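Local structure of tyrosyl-tRNA synthetase (Archaeoglobus fulgidus, 2CYB) at residues N13-L23 with P199-L207; I66-H74 with R106-Q116. The protein probably catalyses the ATP-driven activation of tyrosine and its transfer to the acceptor end of tRNA(Tyr). All blocks are in the same frame, centred on the assembly; numbering follows the deposited sequence.

Contact 1 of 2, residues N13-L23 with P199-L207; sequences NAEEVVTEEEL and PVCLHTPIL
Glu-16 to Val-18 run antiparallel to Cys-201 to His-203, the short strand axes 4.7 Å apart at 171°, with Glu-16/His-203 and Val-18/Cys-201 as hydrogen-bonded pairs and Val-17/Leu-202 as the non-hydrogen-bonded pair between them. At the start of the pairing a classic beta bulge sets both Glu-15 and Glu-16 opposite His-203, whose O accepts from Glu-15 N at 2.7 Å and from Glu-16 N at 3.3 Å. The side chains of Glu-16 and His-203 rise together from one face of the sheet. With CG anti to its backbone N (chi1 172°), Glu-16 extends alongside the imidazole and brings OE1 to the ring edge, where it accepts a hydrogen bond from His-203 ND1 at 2.8 Å. That bond uses the anti lone pair of OE1 and lies in the ring plane, although carboxylate and ring are turned 50° apart. Arg-181 forms a salt bridge with the same oxygen, and NE2 of His-203 is hydrogen-bonded to His-184, which fixes the ring at both nitrogens. A leucine in place of His-203 would probably cost Glu-16 OE1 its imidazole donor, leaving it Arg-181, and His-184 its ring partner. On the other face Ala-14 CB rests on Leu-202 CD2 at 3.9 Å. Farther along, Val-200 and Glu-22, in the first turn of helix 20-28, slide past each other in opposite directions, Val-200 CG2 at 4.0 Å from Glu-22 CB, while the Glu-22 carboxylate pairs with Arg-188. Strand 16-18 thus ends one side of the six-stranded sheet, with strand 173-177 on the far flank of 200-204, helix 181-190 over the His-203 face and helix 47-61 packed on Leu-202 and Thr-204.

Contact 2 of 2, residues I66-H74 with R106-Q116; sequences IIVLLADIH and RAKFVLGSEYQ. With TYR (tyrosine), chain C.
Val-68 and Phe-109 point the same way from one face of the sheet, and the valine CB sits over the face of the phenylalanine ring, 4.2 Å from its centroid, in a CH-pi contact. Leu-70 CD1 meets the edge of that ring, at 4.3 Å from Phe-109 CD2. From the other face Leu-69 reaches sidelong across Tyr-115: its CD1 comes to the edge of the tyrosine ring, while CD2 turns to the hydroxyl OH of the bound tyrosine at 3.3 Å. Strands 65-70 and 108-111 are parallel neighbours in the Rossmann fold, joined by a beta-alpha-beta crossover whose helix 83-99 packs on Phe-109; five backbone bonds zip them from Ile-66 O to Gly-112 N. Where they end, Asp-72 grips Ser-113 with both syn lone pairs, OD1 receiving OG at 2.6 Å and OD2 receiving the backbone N at 2.9 Å. Its CG stands between its own backbone N and carbonyl carbon (chi1 52°), which turns the carboxylate to the opposite loop. His-74 lays one ring face against the bound tyrosine, whose CE1 lies 3.5 Å above the centre of the imidazole. The Gln-116 side chain crosses that of His-74 at about a right angle, amide and ring planes 49° apart, its NE2 in the imidazole plane at 3.5 Å from His-74 CE1 and hydrogen-bonded to Asp-165. A water joins Gln-116 OE1 to His-74 N and ND1.

How the contacts relate
The two contacts belong to one mixed sheet but to its two ends: 16-18 and 108-111 are its outermost strands within the chain, and 173-177 and 34-39 lie between the pairs. Their centres are 21 Å apart and their nearest atoms about 10 Å, without touching. In sequence, both segments of contact 2 fall among the 175 residues that separate those of contact 1. Contact 2 lines the tyrosine pocket directly with Leu-69, Ala-71 and His-74. Contact 1 lies farther from the ligand: the side chain of His-203 is about 5 Å from that of Gln-180, which binds the substrate, and that of Ile-206 about 9 Å from the bound tyrosine.

Contact 1 of 2, residues N13-L23 with P199-L207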
loop_
_atom_site.group_PDB
_atom_site.type_symbol
_atom_site.label_atom_id
_atom_site.label_comp_id
_atom_site.label_asym_id
_atom_site.label_seq_id
_atom_site.Cartn_x
_atom_site.Cartn_y
_atom_site.Cartn_z
ATOM N N ASN A 13 15.580 -26.062 18.857
ATOM C CA ASN A 13 15.318 -26.117 17.431
ATOM C C ASN A 13 15.078 -24.762 16.780
ATOM O O ASN A 13 14.529 -24.684 15.684
ATOM C CB ASN A 13 14.135 -27.041 17.152
ATOM C CG ASN A 13 14.486 -28.509 17.363
ATOM O OD1 ASN A 13 15.654 -28.891 17.279
ATOM N ND2 ASN A 13 13.481 -29.329 17.621
ATOM N N ALA A 14 15.477 -23.696 17.458
ATOM C CA ALA A 14 15.325 -22.366 16.885
ATOM C C ALA A 14 16.621 -22.089 16.148
ATOM O O ALA A 14 17.698 -22.454 16.616
ATOM C CB ALA A 14 15.114 -21.324 17.978
ATOM N N GLU A 15 16.530 -21.452 14.991
ATOM C CA GLU A 15 17.731 -21.140 14.235
ATOM C C GLU A 15 18.359 -19.842 14.728
ATOM O O GLU A 15 19.580 -19.676 14.703
ATOM C CB GLU A 15 17.406 -21.021 12.745
ATOM C CG GLU A 15 18.595 -20.599 11.896
ATOM C CD GLU A 15 18.308 -20.645 10.411
ATOM O OE1 GLU A 15 19.150 -20.154 9.629
ATOM O OE2 GLU A 15 17.243 -21.172 10.024
ATOM N N GLU A 16 17.522 -18.923 15.188
ATOM C CA GLU A 16 18.012 -17.638 15.656
ATOM C C GLU A 16 17.050 -16.996 16.636
ATOM O O GLU A 16 15.841 -17.220 16.575
ATOM C CB GLU A 16 18.216 -16.706 14.458
ATOM C CG GLU A 16 18.546 -15.267 14.815
ATOM C CD GLU A 16 18.525 -14.345 13.608
ATOM O OE1 GLU A 16 17.464 -14.240 12.950
ATOM O OE2 GLU A 16 19.570 -13.724 13.318
ATOM N N VAL A 17 17.602 -16.216 17.558
ATOM C CA VAL A 17 16.798 -15.493 18.531
ATOM C C VAL A 17 17.326 -14.062 18.539
ATOM O O VAL A 17 18.525 -13.831 18.706
ATOM C CB VAL A 17 16.910 -16.088 19.946
ATOM C CG1 VAL A 17 16.100 -15.240 20.916
ATOM C CG2 VAL A 17 16.404 -17.526 19.951
ATOM N N VAL A 18 16.427 -13.108 18.332
ATOM C CA VAL A 18 16.787 -11.698 18.303
ATOM C C VAL A 18 16.045 -10.939 19.400
ATOM O O VAL A 18 14.902 -10.539 19.208
ATOM C CB VAL A 18 16.423 -11.072 16.943
ATOM C CG1 VAL A 18 16.859 -9.620 16.902
ATOM C CG2 VAL A 18 17.071 -11.868 15.816
ATOM N N THR A 19 16.677 -10.758 20.558
ATOM C CA THR A 19 18.027 -11.248 20.825
ATOM C C THR A 19 17.946 -12.156 22.048
ATOM O O THR A 19 16.943 -12.147 22.767
ATOM C CB THR A 19 19.001 -10.085 21.139
ATOM O OG1 THR A 19 18.567 -9.404 22.322
ATOM C CG2 THR A 19 19.043 -9.091 19.986
ATOM N N GLU A 20 18.990 -12.946 22.277
ATOM C CA GLU A 20 19.025 -13.850 23.425
ATOM C C GLU A 20 18.794 -13.101 24.746
ATOM O O GLU A 20 17.946 -13.483 25.558
ATOM C CB GLU A 20 20.378 -14.572 23.481
ATOM C CG GLU A 20 20.612 -15.597 22.377
ATOM C CD GLU A 20 19.872 -16.902 22.616
ATOM O OE1 GLU A 20 20.080 -17.519 23.682
ATOM O OE2 GLU A 20 19.088 -17.315 21.737
ATOM N N GLU A 21 19.560 -12.037 24.955
ATOM C CA GLU A 21 19.451 -11.248 26.176
ATOM C C GLU A 21 18.038 -10.709 26.368
ATOM O O GLU A 21 17.480 -10.793 27.466
ATOM C CB GLU A 21 20.468 -10.103 26.141
ATOM C CG GLU A 21 21.892 -10.586 25.876
ATOM C CD GLU A 21 22.916 -9.463 25.850
ATOM O OE1 GLU A 21 22.758 -8.526 25.039
ATOM O OE2 GLU A 21 23.884 -9.523 26.640
ATOM N N GLU A 22 17.459 -10.167 25.295
ATOM C CA GLU A 22 16.104 -9.625 25.343
ATOM C C GLU A 22 15.120 -10.708 25.761
ATOM O O GLU A 22 14.211 -10.465 26.556
ATOM C CB GLU A 22 15.702 -9.064 23.973
ATOM C CG GLU A 22 16.323 -7.716 23.631
ATOM C CD GLU A 22 16.094 -7.316 22.178
ATOM O OE1 GLU A 22 15.036 -7.680 21.623
ATOM O OE2 GLU A 22 16.965 -6.629 21.597
ATOM N N LEU A 23 15.305 -11.907 25.219
ATOM C CA LEU A 23 14.432 -13.026 25.544
ATOM C C LEU A 23 14.546 -13.356 27.030
ATOM O O LEU A 23 13.542 -13.600 27.701
ATOM C CB LEU A 23 14.810 -14.251 24.704
ATOM C CG LEU A 23 14.145 -15.581 25.057
ATOM C CD1 LEU A 23 12.627 -15.441 25.034
ATOM C CD2 LEU A 23 14.613 -16.643 24.076
ATOM N N PRO A 199 9.904 -5.766 19.068
ATOM C CA PRO A 199 9.676 -7.146 19.498
ATOM C C PRO A 199 10.891 -8.055 19.507
ATOM O O PRO A 199 11.851 -7.866 18.747
ATOM C CB PRO A 199 8.635 -7.637 18.504
ATOM C CG PRO A 199 9.106 -6.981 17.235
ATOM C CD PRO A 199 9.405 -5.560 17.695
ATOM N N VAL A 200 10.841 -9.041 20.394
ATOM C CA VAL A 200 11.884 -10.045 20.471
ATOM C C VAL A 200 11.423 -11.002 19.373
ATOM O O VAL A 200 10.217 -11.221 19.209
ATOM C CB VAL A 200 11.857 -10.778 21.825
ATOM C CG1 VAL A 200 13.007 -11.769 21.903
ATOM C CG2 VAL A 200 11.927 -9.766 22.969
ATOM N N CYS A 201 12.360 -11.554 18.612
ATOM C CA CYS A 201 12.001 -12.469 17.535
ATOM C C CYS A 201 12.683 -13.830 17.670
ATOM O O CYS A 201 13.860 -13.917 18.027
ATOM C CB CYS A 201 12.367 -11.847 16.188
ATOM S SG CYS A 201 11.633 -10.205 15.944
ATOM N N LEU A 202 11.925 -14.887 17.395
ATOM C CA LEU A 202 12.448 -16.250 17.448
ATOM C C LEU A 202 12.210 -16.854 16.071
ATOM O O LEU A 202 11.071 -16.964 15.623
ATOM C CB LEU A 202 11.719 -17.068 18.516
ATOM C CG LEU A 202 12.245 -18.495 18.732
ATOM C CD1 LEU A 202 11.861 -18.975 20.117
ATOM C CD2 LEU A 202 11.693 -19.431 17.664
ATOM N N HIS A 203 13.282 -17.241 15.395
ATOM C CA HIS A 203 13.151 -17.794 14.056
ATOM C C HIS A 203 13.439 -19.284 13.967
ATOM O O HIS A 203 14.414 -19.778 14.527
ATOM C CB HIS A 203 14.071 -17.041 13.107
ATOM C CG HIS A 203 13.759 -15.579 13.007
ATOM N ND1 HIS A 203 14.737 -14.612 12.919
ATOM C CD2 HIS A 203 12.577 -14.923 12.969
ATOM C CE1 HIS A 203 14.171 -13.422 12.832
ATOM N NE2 HIS A 203 12.861 -13.583 12.860
ATOM N N THR A 204 12.577 -19.994 13.252
ATOM C CA THR A 204 12.747 -21.428 13.065
ATOM C C THR A 204 13.383 -21.645 11.696
ATOM O O THR A 204 13.243 -20.820 10.793
ATOM C CB THR A 204 11.399 -22.151 13.116
ATOM O OG1 THR A 204 10.505 -21.555 12.168
ATOM C CG2 THR A 204 10.792 -22.044 14.506
ATOM N N PRO A 205 14.111 -22.753 11.526
ATOM C CA PRO A 205 14.734 -22.991 10.224
ATOM C C PRO A 205 13.701 -23.321 9.154
ATOM O O PRO A 205 12.584 -23.735 9.465
ATOM C CB PRO A 205 15.681 -24.160 10.503
ATOM C CG PRO A 205 14.986 -24.905 11.601
ATOM C CD PRO A 205 14.479 -23.799 12.497
ATOM N N ILE A 206 14.067 -23.123 7.896
ATOM C CA ILE A 206 13.162 -23.439 6.795
ATOM C C ILE A 206 13.373 -24.909 6.420
ATOM O O ILE A 206 14.484 -25.316 6.095
ATOM C CB ILE A 206 13.454 -22.557 5.564
ATOM C CG1 ILE A 206 13.250 -21.080 5.920
ATOM C CG2 ILE A 206 12.562 -22.973 4.407
ATOM C CD1 ILE A 206 11.890 -20.762 6.511
ATOM N N LEU A 207 12.308 -25.699 6.474
ATOM C CA LEU A 207 12.398 -27.121 6.156
ATOM C C LEU A 207 12.561 -27.405 4.671
ATOM O O LEU A 207 11.764 -26.949 3.856
ATOM C CB LEU A 207 11.150 -27.854 6.643
ATOM C CG LEU A 207 10.973 -28.104 8.135
ATOM C CD1 LEU A 207 9.642 -28.822 8.356
ATOM C CD2 LEU A 207 12.137 -28.941 8.668
HETATM O O HOH W 1 16.864 -22.284 7.391
#

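Contact 2 of 2, residues I66-H74 with R106-Q116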
loop_
_atom_site.group_PDB
_atom_site.type_symbol
_atom_site.label_atom_id
_atom_site.label_comp_id
_atom_site.label_asym_id
_atom_site.label_seq_id
_atom_site.Cartn_x
_atom_site.Cartn_y
_atom_site.Cartn_z
ATOM N N ILE A 66 -0.302 -17.503 24.255
ATOM C CA ILE A 66 -0.165 -17.756 22.824
ATOM C C ILE A 66 -1.282 -17.222 21.945
ATOM O O ILE A 66 -2.467 -17.433 22.213
ATOM C CB ILE A 66 -0.040 -19.273 22.532
ATOM C CG1 ILE A 66 1.152 -19.861 23.288
ATOM C CG2 ILE A 66 0.119 -19.507 21.033
ATOM C CD1 ILE A 66 2.481 -19.241 22.936
ATOM N N ILE A 67 -0.894 -16.529 20.880
ATOM C CA ILE A 67 -1.863 -16.014 19.929
ATOM C C ILE A 67 -1.555 -16.613 18.562
ATOM O O ILE A 67 -0.399 -16.657 18.144
ATOM C CB ILE A 67 -1.793 -14.479 19.796
ATOM C CG1 ILE A 67 -2.180 -13.819 21.118
ATOM C CG2 ILE A 67 -2.726 -14.014 18.679
ATOM C CD1 ILE A 67 -2.181 -12.309 21.055
ATOM N N VAL A 68 -2.585 -17.098 17.882
ATOM C CA VAL A 68 -2.411 -17.637 16.543
ATOM C C VAL A 68 -3.191 -16.711 15.630
ATOM O O VAL A 68 -4.410 -16.598 15.744
ATOM C CB VAL A 68 -2.982 -19.055 16.392
ATOM C CG1 VAL A 68 -2.904 -19.496 14.927
ATOM C CG2 VAL A 68 -2.204 -20.024 17.267
ATOM N N LEU A 69 -2.485 -16.035 14.735
ATOM C CA LEU A 69 -3.138 -15.121 13.810
ATOM C C LEU A 69 -3.446 -15.790 12.481
ATOM O O LEU A 69 -2.540 -16.226 11.759
ATOM C CB LEU A 69 -2.263 -13.885 13.559
ATOM C CG LEU A 69 -2.763 -12.938 12.452
ATOM C CD1 LEU A 69 -4.095 -12.314 12.861
ATOM C CD2 LEU A 69 -1.725 -11.857 12.207
ATOM N N LEU A 70 -4.734 -15.894 12.178
ATOM C CA LEU A 70 -5.177 -16.441 10.909
ATOM C C LEU A 70 -5.216 -15.154 10.079
ATOM O O LEU A 70 -6.183 -14.400 10.121
ATOM C CB LEU A 70 -6.567 -17.062 11.060
ATOM C CG LEU A 70 -6.602 -18.263 12.024
ATOM C CD1 LEU A 70 -8.024 -18.562 12.460
ATOM C CD2 LEU A 70 -5.997 -19.474 11.345
ATOM N N ALA A 71 -4.132 -14.898 9.354
ATOM C CA ALA A 71 -3.994 -13.678 8.567
ATOM C C ALA A 71 -4.734 -13.700 7.242
ATOM O O ALA A 71 -4.115 -13.792 6.185
ATOM C CB ALA A 71 -2.495 -13.394 8.332
ATOM N N ASP A 72 -6.061 -13.579 7.286
ATOM C CA ASP A 72 -6.855 -13.626 6.069
ATOM C C ASP A 72 -6.607 -12.477 5.099
ATOM O O ASP A 72 -6.596 -12.686 3.894
ATOM C CB ASP A 72 -8.358 -13.716 6.397
ATOM C CG ASP A 72 -8.827 -12.636 7.361
ATOM O OD1 ASP A 72 -10.059 -12.478 7.498
ATOM O OD2 ASP A 72 -7.988 -11.959 7.996
ATOM N N ILE A 73 -6.421 -11.267 5.615
ATOM C CA ILE A 73 -6.156 -10.131 4.737
ATOM C C ILE A 73 -4.792 -10.330 4.065
ATOM O O ILE A 73 -4.641 -10.058 2.878
ATOM C CB ILE A 73 -6.146 -8.810 5.513
ATOM C CG1 ILE A 73 -7.498 -8.607 6.210
ATOM C CG2 ILE A 73 -5.849 -7.653 4.568
ATOM C CD1 ILE A 73 -8.676 -8.623 5.280
ATOM N N HIS A 74 -3.806 -10.809 4.820
ATOM C CA HIS A 74 -2.486 -11.053 4.237
ATOM C C HIS A 74 -2.574 -12.064 3.095
ATOM O O HIS A 74 -1.946 -11.888 2.043
ATOM C CB HIS A 74 -1.500 -11.553 5.295
ATOM C CG HIS A 74 -0.929 -10.461 6.139
ATOM N ND1 HIS A 74 -1.607 -9.915 7.208
ATOM C CD2 HIS A 74 0.236 -9.775 6.039
ATOM C CE1 HIS A 74 -0.883 -8.941 7.732
ATOM N NE2 HIS A 74 0.239 -8.836 7.041
ATOM N N ARG A 106 -5.201 -23.187 25.406
ATOM C CA ARG A 106 -3.769 -22.912 25.397
ATOM C C ARG A 106 -3.393 -21.804 24.410
ATOM O O ARG A 106 -2.319 -21.211 24.514
ATOM C CB ARG A 106 -2.985 -24.183 25.047
ATOM C CG ARG A 106 -3.094 -25.303 26.073
ATOM C CD ARG A 106 -2.157 -26.458 25.725
ATOM N NE ARG A 106 -2.160 -27.521 26.732
ATOM C CZ ARG A 106 -1.799 -27.363 28.004
ATOM N NH1 ARG A 106 -1.401 -26.179 28.448
ATOM N NH2 ARG A 106 -1.831 -28.394 28.835
ATOM N N ALA A 107 -4.277 -21.524 23.458
ATOM C CA ALA A 107 -4.004 -20.495 22.459
ATOM C C ALA A 107 -5.248 -19.707 22.045
ATOM O O ALA A 107 -6.352 -20.250 21.990
ATOM C CB ALA A 107 -3.366 -21.135 21.233
ATOM N N LYS A 108 -5.051 -18.427 21.744
ATOM C CA LYS A 108 -6.137 -17.547 21.322
ATOM C C LYS A 108 -6.053 -17.306 19.820
ATOM O O LYS A 108 -5.068 -16.746 19.333
ATOM C CB LYS A 108 -6.040 -16.208 22.057
ATOM C CG LYS A 108 -7.126 -15.199 21.690
ATOM C CD LYS A 108 -6.961 -13.910 22.487
ATOM C CE LYS A 108 -8.150 -12.976 22.326
ATOM N NZ LYS A 108 -8.335 -12.530 20.921
ATOM N N PHE A 109 -7.081 -17.726 19.088
ATOM C CA PHE A 109 -7.102 -17.531 17.647
ATOM C C PHE A 109 -7.715 -16.184 17.291
ATOM O O PHE A 109 -8.762 -15.801 17.820
ATOM C CB PHE A 109 -7.875 -18.660 16.954
ATOM C CG PHE A 109 -7.195 -19.999 17.044
ATOM C CD1 PHE A 109 -7.200 -20.720 18.234
ATOM C CD2 PHE A 109 -6.504 -20.515 15.950
ATOM C CE1 PHE A 109 -6.521 -21.931 18.336
ATOM C CE2 PHE A 109 -5.821 -21.724 16.039
ATOM C CZ PHE A 109 -5.827 -22.436 17.233
ATOM N N VAL A 110 -7.042 -15.459 16.403
ATOM C CA VAL A 110 -7.508 -14.149 15.963
ATOM C C VAL A 110 -7.548 -14.081 14.439
ATOM O O VAL A 110 -6.646 -14.579 13.757
ATOM C CB VAL A 110 -6.581 -13.020 16.492
ATOM C CG1 VAL A 110 -6.988 -11.671 15.903
ATOM C CG2 VAL A 110 -6.654 -12.963 18.008
ATOM N N LEU A 111 -8.612 -13.491 13.908
ATOM C CA LEU A 111 -8.744 -13.321 12.466
ATOM C C LEU A 111 -8.242 -11.912 12.160
ATOM O O LEU A 111 -8.692 -10.941 12.766
ATOM C CB LEU A 111 -10.207 -13.445 12.025
ATOM C CG LEU A 111 -10.603 -14.546 11.035
ATOM C CD1 LEU A 111 -12.053 -14.335 10.625
ATOM C CD2 LEU A 111 -9.712 -14.525 9.804
ATOM N N GLY A 112 -7.298 -11.799 11.234
ATOM C CA GLY A 112 -6.772 -10.489 10.892
ATOM C C GLY A 112 -7.857 -9.456 10.617
ATOM O O GLY A 112 -7.796 -8.339 11.137
ATOM N N SER A 113 -8.848 -9.824 9.814
ATOM C CA SER A 113 -9.927 -8.899 9.481
ATOM C C SER A 113 -10.655 -8.350 10.712
ATOM O O SER A 113 -11.392 -7.374 10.611
ATOM C CB SER A 113 -10.928 -9.570 8.531
ATOM O OG SER A 113 -11.338 -10.840 9.010
ATOM N N GLU A 114 -10.445 -8.970 11.872
ATOM C CA GLU A 114 -11.081 -8.520 13.117
ATOM C C GLU A 114 -10.630 -7.127 13.564
ATOM O O GLU A 114 -11.372 -6.413 14.248
ATOM C CB GLU A 114 -10.774 -9.491 14.262
ATOM C CG GLU A 114 -11.545 -10.790 14.268
ATOM C CD GLU A 114 -11.168 -11.663 15.465
ATOM O OE1 GLU A 114 -11.023 -11.111 16.578
ATOM O OE2 GLU A 114 -11.021 -12.893 15.300
ATOM N N TYR A 115 -9.410 -6.747 13.198
ATOM C CA TYR A 115 -8.881 -5.452 13.599
ATOM C C TYR A 115 -8.066 -4.726 12.526
ATOM O O TYR A 115 -7.788 -3.541 12.668
ATOM C CB TYR A 115 -7.990 -5.623 14.828
ATOM C CG TYR A 115 -6.750 -6.445 14.536
ATOM C CD1 TYR A 115 -6.789 -7.840 14.570
ATOM C CD2 TYR A 115 -5.547 -5.826 14.185
ATOM C CE1 TYR A 115 -5.654 -8.607 14.266
ATOM C CE2 TYR A 115 -4.408 -6.580 13.874
ATOM C CZ TYR A 115 -4.469 -7.968 13.919
ATOM O OH TYR A 115 -3.343 -8.718 13.619
ATOM N N GLN A 116 -7.675 -5.425 11.464
ATOM C CA GLN A 116 -6.850 -4.792 10.429
ATOM C C GLN A 116 -7.548 -3.761 9.540
ATOM O O GLN A 116 -6.910 -3.158 8.679
ATOM C CB GLN A 116 -6.180 -5.867 9.565
ATOM C CG GLN A 116 -5.235 -6.728 10.373
ATOM C CD GLN A 116 -4.695 -7.923 9.603
ATOM O OE1 GLN A 116 -5.370 -8.488 8.740
ATOM N NE2 GLN A 116 -3.480 -8.326 9.932
HETATM N N TYR C . 4.318 -13.705 6.488
HETATM C CA TYR C . 3.903 -14.984 7.115
HETATM C C TYR C . 4.197 -16.167 6.195
HETATM O O TYR C . 3.897 -17.303 6.598
HETATM C CB TYR C . 2.411 -14.921 7.457
HETATM C CG TYR C . 2.117 -13.835 8.464
HETATM C CD1 TYR C . 1.198 -12.821 8.191
HETATM C CD2 TYR C . 2.774 -13.823 9.701
HETATM C CE1 TYR C . 0.934 -11.816 9.139
HETATM C CE2 TYR C . 2.525 -12.839 10.640
HETATM C CZ TYR C . 1.603 -11.838 10.358
HETATM O OH TYR C . 1.351 -10.882 11.310
HETATM O OXT TYR C . 4.739 -15.943 5.093
HETATM O O HOH W 2 -1.760 -19.203 25.881
HETATM O O HOH W 3 -4.227 -10.652 7.773
#